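Local coordinates for putative branched-chain amino acid ABC transporter (Chromobacterium violaceum, PDB 4PYR), which binds glutathione and may act as an enzyme regulator, as a probable LppC-type lipoprotein of the periplasmic-binding-protein fold, at residues R115-D120 against P198-S203; Q204-G209 against V217-M222; P223-P228 against L243-E248; P237-P242 against R249-G254. All coordinates share one frame; numbering follows the deposited sequence.

Interaction 1 (R115-D120 against P198-S203); sequences RLMRDD and PVYGTS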
loop_
_atom_site.group_PDB
_atom_site.type_symbol
_atom_site.label_atom_id
_atom_site.label_comp_id
_atom_site.label_asym_id
_atom_site.label_seq_id
_atom_site.Cartn_x
_atom_site.Cartn_y
_atom_site.Cartn_z
ATOM N N ARG A 115 -10.508 -8.834 8.355
ATOM C CA ARG A 115 -10.635 -8.416 9.734
ATOM C C ARG A 115 -11.746 -7.383 9.982
ATOM O O ARG A 115 -12.477 -7.498 10.973
ATOM C CB ARG A 115 -9.263 -7.942 10.252
ATOM C CG ARG A 115 -8.231 -9.074 10.262
ATOM C CD ARG A 115 -7.023 -8.742 11.112
ATOM N NE ARG A 115 -6.152 -7.762 10.477
ATOM C CZ ARG A 115 -5.120 -8.068 9.680
ATOM N NH1 ARG A 115 -4.818 -9.331 9.388
ATOM N NH2 ARG A 115 -4.391 -7.094 9.153
ATOM N N LEU A 116 -11.899 -6.427 9.060
ATOM C CA LEU A 116 -12.971 -5.411 9.141
ATOM C C LEU A 116 -14.329 -6.077 9.122
ATOM O O LEU A 116 -15.250 -5.738 9.892
ATOM C CB LEU A 116 -12.914 -4.381 7.987
ATOM C CG LEU A 116 -14.101 -3.395 7.848
ATOM C CD1 LEU A 116 -14.243 -2.491 9.057
ATOM C CD2 LEU A 116 -13.933 -2.568 6.585
HETATM N N MSE A 117 -14.466 -7.033 8.211
HETATM C CA MSE A 117 -15.737 -7.683 8.099
HETATM C C MSE A 117 -16.093 -8.523 9.276
HETATM O O MSE A 117 -17.267 -8.606 9.665
HETATM C CB MSE A 117 -15.719 -8.432 6.801
HETATM C CG MSE A 117 -15.932 -7.505 5.596
HETATM SE SE MSE A 117 -15.727 -8.388 3.868
HETATM C CE MSE A 117 -17.601 -8.999 3.761
ATOM N N ARG A 118 -15.098 -9.170 9.886
ATOM C CA ARG A 118 -15.315 -9.836 11.151
ATOM C C ARG A 118 -15.764 -8.878 12.244
ATOM O O ARG A 118 -16.726 -9.134 12.960
ATOM C CB ARG A 118 -14.029 -10.535 11.572
ATOM C CG ARG A 118 -13.788 -11.793 10.792
ATOM C CD ARG A 118 -14.857 -12.802 11.139
ATOM N NE ARG A 118 -14.560 -13.552 12.357
ATOM C CZ ARG A 118 -15.205 -14.664 12.692
ATOM N NH1 ARG A 118 -16.148 -15.120 11.871
ATOM N NH2 ARG A 118 -14.903 -15.317 13.795
ATOM N N ASP A 119 -15.076 -7.753 12.353
ATOM C CA ASP A 119 -15.485 -6.739 13.310
ATOM C C ASP A 119 -16.933 -6.299 13.137
ATOM O O ASP A 119 -17.654 -6.082 14.119
ATOM C CB ASP A 119 -14.625 -5.503 13.219
ATOM C CG ASP A 119 -14.742 -4.683 14.471
ATOM O OD1 ASP A 119 -14.617 -5.274 15.581
ATOM O OD2 ASP A 119 -15.022 -3.478 14.343
ATOM N N ASP A 120 -17.340 -6.189 11.869
ATOM C CA ASP A 120 -18.713 -5.806 11.498
ATOM C C ASP A 120 -19.729 -6.975 11.594
ATOM O O ASP A 120 -20.836 -6.863 11.076
ATOM C CB ASP A 120 -18.759 -5.269 10.046
ATOM C CG ASP A 120 -18.180 -3.866 9.864
ATOM O OD1 ASP A 120 -17.856 -3.212 10.872
ATOM O OD2 ASP A 120 -18.097 -3.396 8.663
ATOM N N PRO A 198 -24.746 -5.520 2.309
ATOM C CA PRO A 198 -23.464 -4.845 2.490
ATOM C C PRO A 198 -22.393 -5.368 1.539
ATOM O O PRO A 198 -22.218 -6.588 1.417
ATOM C CB PRO A 198 -23.102 -5.196 3.925
ATOM C CG PRO A 198 -24.368 -5.521 4.605
ATOM C CD PRO A 198 -25.258 -6.104 3.558
ATOM N N VAL A 199 -21.685 -4.462 0.873
ATOM C CA VAL A 199 -20.664 -4.794 -0.088
ATOM C C VAL A 199 -19.383 -4.071 0.343
ATOM O O VAL A 199 -19.411 -2.894 0.695
ATOM C CB VAL A 199 -21.064 -4.399 -1.528
ATOM C CG1 VAL A 199 -19.941 -4.712 -2.512
ATOM C CG2 VAL A 199 -22.361 -5.123 -1.908
ATOM N N TYR A 200 -18.279 -4.815 0.345
ATOM C CA TYR A 200 -16.991 -4.339 0.767
ATOM C C TYR A 200 -15.933 -4.557 -0.287
ATOM O O TYR A 200 -15.986 -5.531 -1.047
ATOM C CB TYR A 200 -16.552 -5.168 1.969
ATOM C CG TYR A 200 -17.352 -4.981 3.217
ATOM C CD1 TYR A 200 -18.596 -5.600 3.392
ATOM C CD2 TYR A 200 -16.856 -4.199 4.259
ATOM C CE1 TYR A 200 -19.316 -5.443 4.550
ATOM C CE2 TYR A 200 -17.536 -4.066 5.451
ATOM C CZ TYR A 200 -18.769 -4.659 5.616
ATOM O OH TYR A 200 -19.475 -4.527 6.817
ATOM N N GLY A 201 -14.952 -3.687 -0.335
ATOM C CA GLY A 201 -13.785 -3.869 -1.187
ATOM C C GLY A 201 -12.538 -3.240 -0.546
ATOM O O GLY A 201 -12.602 -2.593 0.488
ATOM N N THR A 202 -11.420 -3.417 -1.229
ATOM C CA THR A 202 -10.184 -2.765 -0.913
ATOM C C THR A 202 -10.046 -1.489 -1.738
ATOM O O THR A 202 -10.970 -1.103 -2.459
ATOM C CB THR A 202 -8.964 -3.675 -1.158
ATOM O OG1 THR A 202 -8.853 -3.961 -2.565
ATOM C CG2 THR A 202 -9.134 -4.948 -0.452
ATOM N N SER A 203 -8.874 -0.857 -1.688
ATOM C CA SER A 203 -8.647 0.374 -2.399
ATOM C C SER A 203 -8.642 0.144 -3.908
ATOM O O SER A 203 -8.603 1.096 -4.628
ATOM C CB SER A 203 -7.329 1.028 -1.956
ATOM O OG SER A 203 -6.189 0.306 -2.378
#

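Interaction 2 (Q204-G209 against V217-M222); sequences QLNVGG and VRFIDM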
loop_
_atom_site.group_PDB
_atom_site.type_symbol
_atom_site.label_atom_id
_atom_site.label_comp_id
_atom_site.label_asym_id
_atom_site.label_seq_id
_atom_site.Cartn_x
_atom_site.Cartn_y
_atom_site.Cartn_z
ATOM N N GLN A 204 -8.600 -1.129 -4.334
ATOM C CA GLN A 204 -8.818 -1.530 -5.722
ATOM C C GLN A 204 -10.024 -0.789 -6.319
ATOM O O GLN A 204 -9.993 -0.399 -7.495
ATOM C CB GLN A 204 -9.014 -3.068 -5.785
ATOM C CG GLN A 204 -9.290 -3.662 -7.166
ATOM C CD GLN A 204 -9.634 -5.134 -7.065
ATOM O OE1 GLN A 204 -10.352 -5.565 -6.136
ATOM N NE2 GLN A 204 -9.145 -5.917 -8.020
ATOM N N LEU A 205 -11.062 -0.578 -5.510
ATOM C CA LEU A 205 -12.310 0.055 -6.010
ATOM C C LEU A 205 -12.315 1.552 -6.055
ATOM O O LEU A 205 -13.186 2.153 -6.701
ATOM C CB LEU A 205 -13.490 -0.418 -5.165
ATOM C CG LEU A 205 -13.632 -1.937 -5.146
ATOM C CD1 LEU A 205 -14.848 -2.284 -4.338
ATOM C CD2 LEU A 205 -13.722 -2.527 -6.546
ATOM N N ASN A 206 -11.362 2.177 -5.364
ATOM C CA ASN A 206 -11.295 3.622 -5.275
ATOM C C ASN A 206 -10.291 4.124 -6.296
ATOM O O ASN A 206 -9.087 4.238 -6.077
ATOM C CB ASN A 206 -10.933 4.044 -3.831
ATOM C CG ASN A 206 -11.000 5.548 -3.626
ATOM O OD1 ASN A 206 -11.636 6.269 -4.412
ATOM N ND2 ASN A 206 -10.363 6.048 -2.554
ATOM N N VAL A 207 -10.808 4.394 -7.479
ATOM C CA VAL A 207 -9.961 4.731 -8.596
ATOM C C VAL A 207 -9.941 6.220 -8.872
ATOM O O VAL A 207 -8.984 6.725 -9.494
ATOM C CB VAL A 207 -10.373 3.940 -9.861
ATOM C CG1 VAL A 207 -11.701 4.437 -10.406
ATOM C CG2 VAL A 207 -9.281 4.071 -10.917
ATOM N N GLY A 208 -10.963 6.924 -8.382
ATOM C CA GLY A 208 -11.112 8.332 -8.583
ATOM C C GLY A 208 -12.224 8.635 -9.556
ATOM O O GLY A 208 -12.793 7.723 -10.139
ATOM N N GLY A 209 -12.515 9.912 -9.720
ATOM C CA GLY A 209 -13.600 10.359 -10.615
ATOM C C GLY A 209 -15.002 9.927 -10.178
ATOM O O GLY A 209 -15.217 9.468 -9.054
ATOM N N VAL A 217 -20.576 1.206 -1.221
ATOM C CA VAL A 217 -19.623 0.150 -0.961
ATOM C C VAL A 217 -18.699 0.615 0.151
ATOM O O VAL A 217 -18.176 1.732 0.124
ATOM C CB VAL A 217 -18.812 -0.176 -2.212
ATOM C CG1 VAL A 217 -17.675 -1.147 -1.891
ATOM C CG2 VAL A 217 -19.753 -0.769 -3.299
ATOM N N ARG A 218 -18.479 -0.278 1.106
ATOM C CA ARG A 218 -17.582 0.014 2.220
ATOM C C ARG A 218 -16.184 -0.442 1.777
ATOM O O ARG A 218 -16.004 -1.504 1.198
ATOM C CB ARG A 218 -18.008 -0.741 3.478
ATOM C CG ARG A 218 -19.396 -0.378 3.993
ATOM C CD ARG A 218 -19.682 -0.939 5.387
ATOM N NE ARG A 218 -20.855 -0.339 6.013
ATOM C CZ ARG A 218 -20.856 0.830 6.646
ATOM N NH1 ARG A 218 -19.747 1.554 6.745
ATOM N NH2 ARG A 218 -21.983 1.306 7.159
ATOM N N PHE A 219 -15.188 0.400 1.968
ATOM C CA PHE A 219 -13.849 0.024 1.531
ATOM C C PHE A 219 -12.809 0.589 2.498
ATOM O O PHE A 219 -13.126 1.352 3.390
ATOM C CB PHE A 219 -13.633 0.515 0.095
ATOM C CG PHE A 219 -13.464 2.003 -0.033
ATOM C CD1 PHE A 219 -14.539 2.852 0.102
ATOM C CD2 PHE A 219 -12.214 2.556 -0.298
ATOM C CE1 PHE A 219 -14.380 4.220 0.014
ATOM C CE2 PHE A 219 -12.060 3.927 -0.449
ATOM C CZ PHE A 219 -13.130 4.761 -0.261
ATOM N N ILE A 220 -11.582 0.097 2.348
ATOM C CA ILE A 220 -10.456 0.603 3.124
ATOM C C ILE A 220 -9.474 1.254 2.189
ATOM O O ILE A 220 -9.280 0.821 1.049
ATOM C CB ILE A 220 -9.787 -0.511 3.989
ATOM C CG1 ILE A 220 -9.358 -1.698 3.142
ATOM C CG2 ILE A 220 -10.764 -0.995 5.068
ATOM C CD1 ILE A 220 -8.570 -2.727 3.931
ATOM N N ASP A 221 -8.875 2.339 2.660
ATOM C CA ASP A 221 -7.882 3.054 1.896
ATOM C C ASP A 221 -7.106 3.969 2.846
ATOM O O ASP A 221 -7.387 4.013 4.033
ATOM C CB ASP A 221 -8.555 3.886 0.765
ATOM C CG ASP A 221 -7.663 4.104 -0.453
ATOM O OD1 ASP A 221 -6.450 3.922 -0.402
ATOM O OD2 ASP A 221 -8.219 4.469 -1.533
HETATM N N MSE A 222 -6.163 4.697 2.305
HETATM C CA MSE A 222 -5.339 5.606 3.046
HETATM C C MSE A 222 -6.064 6.709 3.768
HETATM O O MSE A 222 -6.984 7.306 3.229
HETATM C CB MSE A 222 -4.414 6.331 2.095
HETATM C CG MSE A 222 -3.505 5.379 1.355
HETATM SE SE MSE A 222 -2.207 6.510 0.425
HETATM C CE MSE A 222 -1.096 4.946 -0.085
#

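Interaction 3 (P223-P228 against L243-E248); sequences PWFLMP and LTRQTE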
loop_
_atom_site.group_PDB
_atom_site.type_symbol
_atom_site.label_atom_id
_atom_site.label_comp_id
_atom_site.label_asym_id
_atom_site.label_seq_id
_atom_site.Cartn_x
_atom_site.Cartn_y
_atom_site.Cartn_z
ATOM N N PRO A 223 -5.622 7.052 4.989
ATOM C CA PRO A 223 -6.051 8.315 5.640
ATOM C C PRO A 223 -5.931 9.517 4.716
ATOM O O PRO A 223 -6.787 10.438 4.766
ATOM C CB PRO A 223 -5.076 8.442 6.824
ATOM C CG PRO A 223 -4.775 7.035 7.138
ATOM C CD PRO A 223 -4.655 6.309 5.818
ATOM N N TRP A 224 -4.925 9.490 3.845
ATOM C CA TRP A 224 -4.704 10.576 2.911
ATOM C C TRP A 224 -5.988 10.937 2.117
ATOM O O TRP A 224 -6.225 12.131 1.817
ATOM C CB TRP A 224 -3.574 10.201 1.956
ATOM C CG TRP A 224 -3.177 11.309 1.032
ATOM C CD1 TRP A 224 -3.335 11.349 -0.327
ATOM C CD2 TRP A 224 -2.501 12.511 1.395
ATOM N NE1 TRP A 224 -2.811 12.522 -0.826
ATOM C CE2 TRP A 224 -2.285 13.247 0.212
ATOM C CE3 TRP A 224 -2.082 13.051 2.602
ATOM C CZ2 TRP A 224 -1.689 14.495 0.217
ATOM C CZ3 TRP A 224 -1.471 14.284 2.592
ATOM C CH2 TRP A 224 -1.275 14.975 1.425
ATOM N N PHE A 225 -6.773 9.914 1.768
ATOM C CA PHE A 225 -8.053 10.110 1.074
ATOM C C PHE A 225 -9.252 10.157 2.023
ATOM O O PHE A 225 -10.212 10.921 1.807
ATOM C CB PHE A 225 -8.288 8.965 0.056
ATOM C CG PHE A 225 -7.185 8.820 -0.972
ATOM C CD1 PHE A 225 -6.849 9.832 -1.812
ATOM C CD2 PHE A 225 -6.498 7.637 -1.072
ATOM C CE1 PHE A 225 -5.847 9.675 -2.756
ATOM C CE2 PHE A 225 -5.469 7.482 -1.978
ATOM C CZ PHE A 225 -5.157 8.489 -2.835
ATOM N N LEU A 226 -9.260 9.318 3.050
ATOM C CA LEU A 226 -10.465 9.091 3.841
ATOM C C LEU A 226 -10.602 9.944 5.118
ATOM O O LEU A 226 -11.677 9.953 5.706
ATOM C CB LEU A 226 -10.567 7.613 4.219
ATOM C CG LEU A 226 -10.711 6.664 3.048
ATOM C CD1 LEU A 226 -10.752 5.234 3.531
ATOM C CD2 LEU A 226 -11.953 7.011 2.232
HETATM N N MSE A 227 -9.513 10.568 5.573
HETATM C CA MSE A 227 -9.506 11.247 6.866
HETATM C C MSE A 227 -8.893 12.610 6.705
HETATM O O MSE A 227 -7.767 12.847 7.116
HETATM C CB MSE A 227 -8.682 10.380 7.826
HETATM C CG MSE A 227 -9.389 9.075 8.125
HETATM SE SE MSE A 227 -8.313 8.085 9.469
HETATM C CE MSE A 227 -8.554 9.279 11.017
ATOM N N PRO A 228 -9.638 13.559 6.089
ATOM C CA PRO A 228 -9.103 14.893 5.863
ATOM C C PRO A 228 -8.624 15.575 7.141
ATOM O O PRO A 228 -7.653 16.346 7.090
ATOM C CB PRO A 228 -10.278 15.676 5.242
ATOM C CG PRO A 228 -11.426 14.740 5.183
ATOM C CD PRO A 228 -10.948 13.356 5.451
ATOM N N LEU A 243 -3.868 13.872 -9.333
ATOM C CA LEU A 243 -3.367 12.557 -9.708
ATOM C C LEU A 243 -4.504 11.562 -9.667
ATOM O O LEU A 243 -5.474 11.731 -8.892
ATOM C CB LEU A 243 -2.251 12.124 -8.742
ATOM C CG LEU A 243 -1.023 13.050 -8.659
ATOM C CD1 LEU A 243 -0.148 12.669 -7.473
ATOM C CD2 LEU A 243 -0.187 13.110 -9.946
ATOM N N THR A 244 -4.374 10.501 -10.466
ATOM C CA THR A 244 -5.158 9.291 -10.251
ATOM C C THR A 244 -4.993 8.898 -8.813
ATOM O O THR A 244 -4.013 9.285 -8.232
ATOM C CB THR A 244 -4.733 8.142 -11.248
ATOM O OG1 THR A 244 -3.339 7.825 -11.036
ATOM C CG2 THR A 244 -4.923 8.553 -12.647
ATOM N N ARG A 245 -5.951 8.155 -8.279
ATOM C CA ARG A 245 -5.788 7.612 -6.948
ATOM C C ARG A 245 -4.507 6.780 -6.871
ATOM O O ARG A 245 -3.774 6.873 -5.878
ATOM C CB ARG A 245 -7.026 6.804 -6.550
ATOM C CG ARG A 245 -8.223 7.667 -6.274
ATOM C CD ARG A 245 -8.204 8.371 -4.946
ATOM N NE ARG A 245 -9.500 9.005 -4.723
ATOM C CZ ARG A 245 -9.830 10.230 -5.120
ATOM N NH1 ARG A 245 -8.965 10.997 -5.770
ATOM N NH2 ARG A 245 -11.062 10.685 -4.886
ATOM N N GLN A 246 -4.250 5.994 -7.922
ATOM C CA GLN A 246 -3.066 5.116 -8.006
ATOM C C GLN A 246 -1.798 5.914 -7.768
ATOM O O GLN A 246 -0.984 5.619 -6.879
ATOM C CB GLN A 246 -3.027 4.462 -9.394
ATOM C CG GLN A 246 -2.126 3.246 -9.580
ATOM C CD GLN A 246 -2.371 2.558 -10.911
ATOM O OE1 GLN A 246 -2.116 3.131 -11.974
ATOM N NE2 GLN A 246 -2.873 1.328 -10.866
ATOM N N THR A 247 -1.645 6.963 -8.555
ATOM C CA THR A 247 -0.492 7.849 -8.492
ATOM C C THR A 247 -0.368 8.685 -7.196
ATOM O O THR A 247 0.708 8.809 -6.611
ATOM C CB THR A 247 -0.489 8.793 -9.685
ATOM O OG1 THR A 247 -0.606 8.024 -10.886
ATOM C CG2 THR A 247 0.747 9.595 -9.735
ATOM N N GLU A 248 -1.470 9.304 -6.777
ATOM C CA GLU A 248 -1.509 10.035 -5.527
ATOM C C GLU A 248 -1.147 9.126 -4.348
ATOM O O GLU A 248 -0.568 9.608 -3.383
ATOM C CB GLU A 248 -2.872 10.659 -5.319
ATOM C CG GLU A 248 -2.884 11.539 -4.096
ATOM C CD GLU A 248 -3.935 12.627 -4.109
ATOM O OE1 GLU A 248 -4.815 12.619 -4.989
ATOM O OE2 GLU A 248 -3.855 13.506 -3.222
#

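Interaction 4 (P237-P242 against R249-G254); sequences PRPAAP and RLYALG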
loop_
_atom_site.group_PDB
_atom_site.type_symbol
_atom_site.label_atom_id
_atom_site.label_comp_id
_atom_site.label_asym_id
_atom_site.label_seq_id
_atom_site.Cartn_x
_atom_site.Cartn_y
_atom_site.Cartn_z
ATOM N N PRO A 237 0.886 19.435 2.019
ATOM C CA PRO A 237 0.098 19.939 0.883
ATOM C C PRO A 237 -0.354 18.793 -0.022
ATOM O O PRO A 237 0.314 17.751 -0.102
ATOM C CB PRO A 237 1.088 20.851 0.145
ATOM C CG PRO A 237 2.403 20.172 0.388
ATOM C CD PRO A 237 2.321 19.763 1.882
ATOM N N ARG A 238 -1.514 18.976 -0.647
ATOM C CA ARG A 238 -1.988 18.019 -1.642
ATOM C C ARG A 238 -1.054 18.157 -2.848
ATOM O O ARG A 238 -0.383 19.197 -3.007
ATOM C CB ARG A 238 -3.434 18.289 -2.031
ATOM C CG ARG A 238 -4.407 18.469 -0.877
ATOM C CD ARG A 238 -4.477 17.298 0.066
ATOM N NE ARG A 238 -5.006 16.084 -0.563
ATOM C CZ ARG A 238 -5.301 14.962 0.085
ATOM N NH1 ARG A 238 -5.771 13.930 -0.610
ATOM N NH2 ARG A 238 -5.101 14.847 1.408
ATOM N N PRO A 239 -0.989 17.138 -3.725
ATOM C CA PRO A 239 -0.144 17.330 -4.912
ATOM C C PRO A 239 -0.653 18.477 -5.781
ATOM O O PRO A 239 -1.865 18.778 -5.839
ATOM C CB PRO A 239 -0.231 15.988 -5.674
ATOM C CG PRO A 239 -1.131 15.108 -4.911
ATOM C CD PRO A 239 -1.659 15.825 -3.688
ATOM N N ALA A 240 0.305 19.134 -6.425
ATOM C CA ALA A 240 0.042 20.200 -7.359
ATOM C C ALA A 240 -0.837 19.676 -8.489
ATOM O O ALA A 240 -1.822 20.271 -8.810
ATOM C CB ALA A 240 1.351 20.746 -7.916
ATOM N N ALA A 241 -0.480 18.518 -9.049
ATOM C CA ALA A 241 -1.263 17.926 -10.127
ATOM C C ALA A 241 -2.335 17.034 -9.529
ATOM O O ALA A 241 -2.084 16.299 -8.576
ATOM C CB ALA A 241 -0.378 17.122 -11.071
ATOM N N PRO A 242 -3.543 17.122 -10.061
ATOM C CA PRO A 242 -4.571 16.141 -9.813
ATOM C C PRO A 242 -4.040 14.796 -10.258
ATOM O O PRO A 242 -3.779 14.607 -11.459
ATOM C CB PRO A 242 -5.692 16.612 -10.738
ATOM C CG PRO A 242 -5.547 18.066 -10.631
ATOM C CD PRO A 242 -4.092 18.256 -10.819
ATOM N N ARG A 249 -1.453 7.824 -4.429
ATOM C CA ARG A 249 -0.992 6.905 -3.389
ATOM C C ARG A 249 0.531 6.946 -3.328
ATOM O O ARG A 249 1.069 6.787 -2.243
ATOM C CB ARG A 249 -1.512 5.455 -3.539
ATOM C CG ARG A 249 -2.994 5.301 -3.155
ATOM C CD ARG A 249 -3.536 3.872 -3.159
ATOM N NE ARG A 249 -4.972 4.004 -3.097
ATOM C CZ ARG A 249 -5.757 4.004 -4.173
ATOM N NH1 ARG A 249 -5.253 3.756 -5.383
ATOM N NH2 ARG A 249 -7.055 4.203 -4.030
ATOM N N LEU A 250 1.199 7.131 -4.470
ATOM C CA LEU A 250 2.673 7.165 -4.485
ATOM C C LEU A 250 3.207 8.446 -3.884
ATOM O O LEU A 250 4.248 8.459 -3.262
ATOM C CB LEU A 250 3.257 6.982 -5.881
ATOM C CG LEU A 250 2.915 5.670 -6.579
ATOM C CD1 LEU A 250 3.288 5.731 -8.048
ATOM C CD2 LEU A 250 3.628 4.515 -5.869
ATOM N N TYR A 251 2.494 9.552 -4.053
ATOM C CA TYR A 251 2.852 10.814 -3.398
ATOM C C TYR A 251 2.774 10.661 -1.876
ATOM O O TYR A 251 3.724 11.049 -1.141
ATOM C CB TYR A 251 1.879 11.901 -3.888
ATOM C CG TYR A 251 2.047 13.269 -3.265
ATOM C CD1 TYR A 251 2.997 14.181 -3.754
ATOM C CD2 TYR A 251 1.240 13.681 -2.206
ATOM C CE1 TYR A 251 3.119 15.466 -3.213
ATOM C CE2 TYR A 251 1.367 14.953 -1.627
ATOM C CZ TYR A 251 2.286 15.850 -2.135
ATOM O OH TYR A 251 2.413 17.115 -1.599
ATOM N N ALA A 252 1.696 10.045 -1.409
ATOM C CA ALA A 252 1.488 9.821 0.009
ATOM C C ALA A 252 2.547 8.852 0.506
ATOM O O ALA A 252 3.022 8.998 1.626
ATOM C CB ALA A 252 0.085 9.302 0.294
ATOM N N LEU A 253 2.917 7.882 -0.316
ATOM C CA LEU A 253 3.975 6.933 0.058
ATOM C C LEU A 253 5.257 7.702 0.306
ATOM O O LEU A 253 6.007 7.391 1.255
ATOM C CB LEU A 253 4.140 5.884 -1.066
ATOM C CG LEU A 253 5.210 4.824 -0.803
ATOM C CD1 LEU A 253 4.799 3.941 0.340
ATOM C CD2 LEU A 253 5.426 4.019 -2.084
ATOM N N GLY A 254 5.548 8.673 -0.547
ATOM C CA GLY A 254 6.711 9.553 -0.374
ATOM C C GLY A 254 6.720 10.323 0.932
ATOM O O GLY A 254 7.763 10.419 1.632
#

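Interaction 1 (R115-D120 against P198-S203)
Tyr-200 OH is gripped by two groups. It donates to Asp-120 OD2 at 2.6 Å, and it accepts a hydrogen bond from Arg-122 NE just beyond the helix end. The hydroxyl reaches OD2 on its anti side, 17° out of the carboxylate plane. OD2 lies in the plane of the phenol ring, at its edge. The carboxylate and ring planes are turned 46° from each other. Asp-120 is the first residue to leave helix 106-119. With chi1 at -74° its carboxylate swings to the side of the backbone N, within reach of the phenol.

Met-117, a selenomethionine, lies over one face of the ring. Its CG sits over the ring centre, 3.6 Å from the centroid of the Tyr-200 ring, in a CH-pi contact. SE follows obliquely, 4.3 Å from the same centroid, a Met-aromatic contact. The chain then bends and lays CE 3.6 Å from Tyr-200 CD1. Leu-116 CD2 comes to the ring edge, 4.1 Å from Tyr-200 CE2.

Here helix 106-119 packs on strand 199-201 of the mixed sheet, in an alpha/beta layer of the periplasmic-binding-protein type. Phe-142 and Trp-146 of helix 133-150 also touch Met-117. The two bonds set the direction of the hydroxyl, while Met-117 over the face limits turning of the ring. The nearby arginine would probably polarise the O-H toward Asp-120.

Interaction 2 (Q204-G209 against V217-M222)
Asn-206 and Asp-221 supply the polar part of this contact. Asn-206 ND2 donates to Asp-221 OD2 at 2.9 Å, with an N-H...O angle of 149°. The amide and carboxylate planes stand nearly perpendicular, at 86°. The bond reaches OD2 on its anti side, with the acceptor tilted out of the amide plane. Asn-206 can span the gap because its amide extends directly opposite the backbone N (chi1 -173°). The other carboxylate oxygen, Asp-221 OD1, accepts from Met-222 N at 2.8 Å. OD2 is shared with Arg-249 in a salt bridge, so both oxygens of this buried acid have partners.

Segment 217-222 carries strand 218-220, which runs parallel to strand 199-201 in the mixed sheet. Segment 204-209 leaves strand 199-201 through a short 3-10 turn and lies along strand 218-220. The Asn-206 to Asp-221 bond sits at the C-terminal end of that strand, the end where periplasmic-binding-protein folds commonly place the cleft.

The remaining contacts are van der Waals. Asn-206 ND2 also approaches the Phe-219 ring obliquely, 3.4 Å from CE2. Asn-206 CB lies 3.6 Å from the same Phe-219 CE2. Leu-205 CD1 meets Val-217 CG1 at 3.9 Å, the two side chains crossing at about a right angle.

Interaction 3 (P223-P228 against L243-E248)
Trp-224 gives the polar bond to Glu-248. Its NE1 donates to Glu-248 OE2 at 2.8 Å, with an N-H...O angle of 146°. The acceptor is tilted somewhat out of the indole plane, and OE2 is met on its anti side. The ring and carboxylate planes stand 70° apart. The Glu-248 chain is stretched out from CA onward (chi1 -174°), long enough for its acid to meet the indole N-H. The same OE2 has a weak, long ion pair with Arg-238.

Phe-225 comes next and is held between two side chains. Arg-245 CD lies over one face, 3.7 Å from the centroid of the Phe-225 ring, a CH-pi contact. Trp-224 CD1 of its own helix lies over the opposite face, toward the rim. The Arg-245 chain is bent, and the Arg-245 and Phe-225 side chains run past each other in opposite directions. Arg-245 NE makes a weak hydrogen bond to Asn-206 OD1. Glu-248 OE1 is at the edge, in the ring plane, 3.8 Å from Phe-225 CE1. Glu-248 CG comes within 3.7 Å of that same Phe-225 CE1.

The short helix 223-226 follows strand 218-220 after two residues and packs beside the start of helix 245-265. Thr-244 is the N-cap there; its OG1 accepts from Thr-247 N at 3.1 Å. Trp-224 also reaches Ala-252 and Ile-255 farther along helix 245-265, while Pro-223 touches Pro-295 of strand 290-298.

Interaction 4 (P237-P242 against R249-G254)
Tyr-251 meets both Pro-237 and Pro-239, joining helix 245-265 to the irregular loop that leads into it. The helix lies in an alpha/beta fold of the periplasmic-binding-protein type, and the proline-rich loop runs past its side before the chain enters it.

The close part is built round the buried Tyr-251 ring. At chi1 177° the phenol projects from the helix far enough to slip its face under Pro-239. Pro-239 lies over that one face, offset toward the rim. Its CG is 4.0 Å from the centroid of the Tyr-251 ring, 16° off the normal, a CH-pi contact. Pro-239 CD touches Tyr-251 CE2 at 3.8 Å, so the flat side of the phenol is matched by several proline carbons. Ser-24 and Ala-28 of helix 16-33 also touch this tyrosine.

The loop side is looser and more open to solvent. Pro-237 and Arg-238 are exposed, and Pro-237 meets the phenol mainly at its polar end, with CG 3.6 Å from Tyr-251 OH. Arg-238 has its CB directed away from the helix segment. Its guanidinium is engaged elsewhere: NH2 bonds to Trp-224 O, and the group makes a cation-pi contact with the Trp-224 ring.

Leu-253, two residues along the helix, touches the bound glutathione. Where the close and open parts meet, Tyr-251 OH donates to Pro-237 O at 2.7 Å, with the hydroxyl 48° out of the carbonyl plane.

Interactions 1 and 2 share the mixed sheet, where strands 199-201 and 218-220 are neighbours; Val-199 O and Arg-218 N are 2.8 Å apart. Interactions 2 and 3 follow each other from strand into helix, with centres 9 Å apart. Interactions 3 and 4 both use helix 245-265, and their centres are 8 Å apart. Arg-249 ties interaction 4 back to interaction 2: its NH2 is 2.8 Å from Asp-221 OD2 and 2.9 Å from Asn-206 O. Interaction 1 lies away from the glutathione pocket. Segment 249-254 of interaction 4 reaches it directly through Leu-253. The side chains of Asp-221 and Phe-225 are each about 12 Å from the ligand, and that of Tyr-251 about 11 Å.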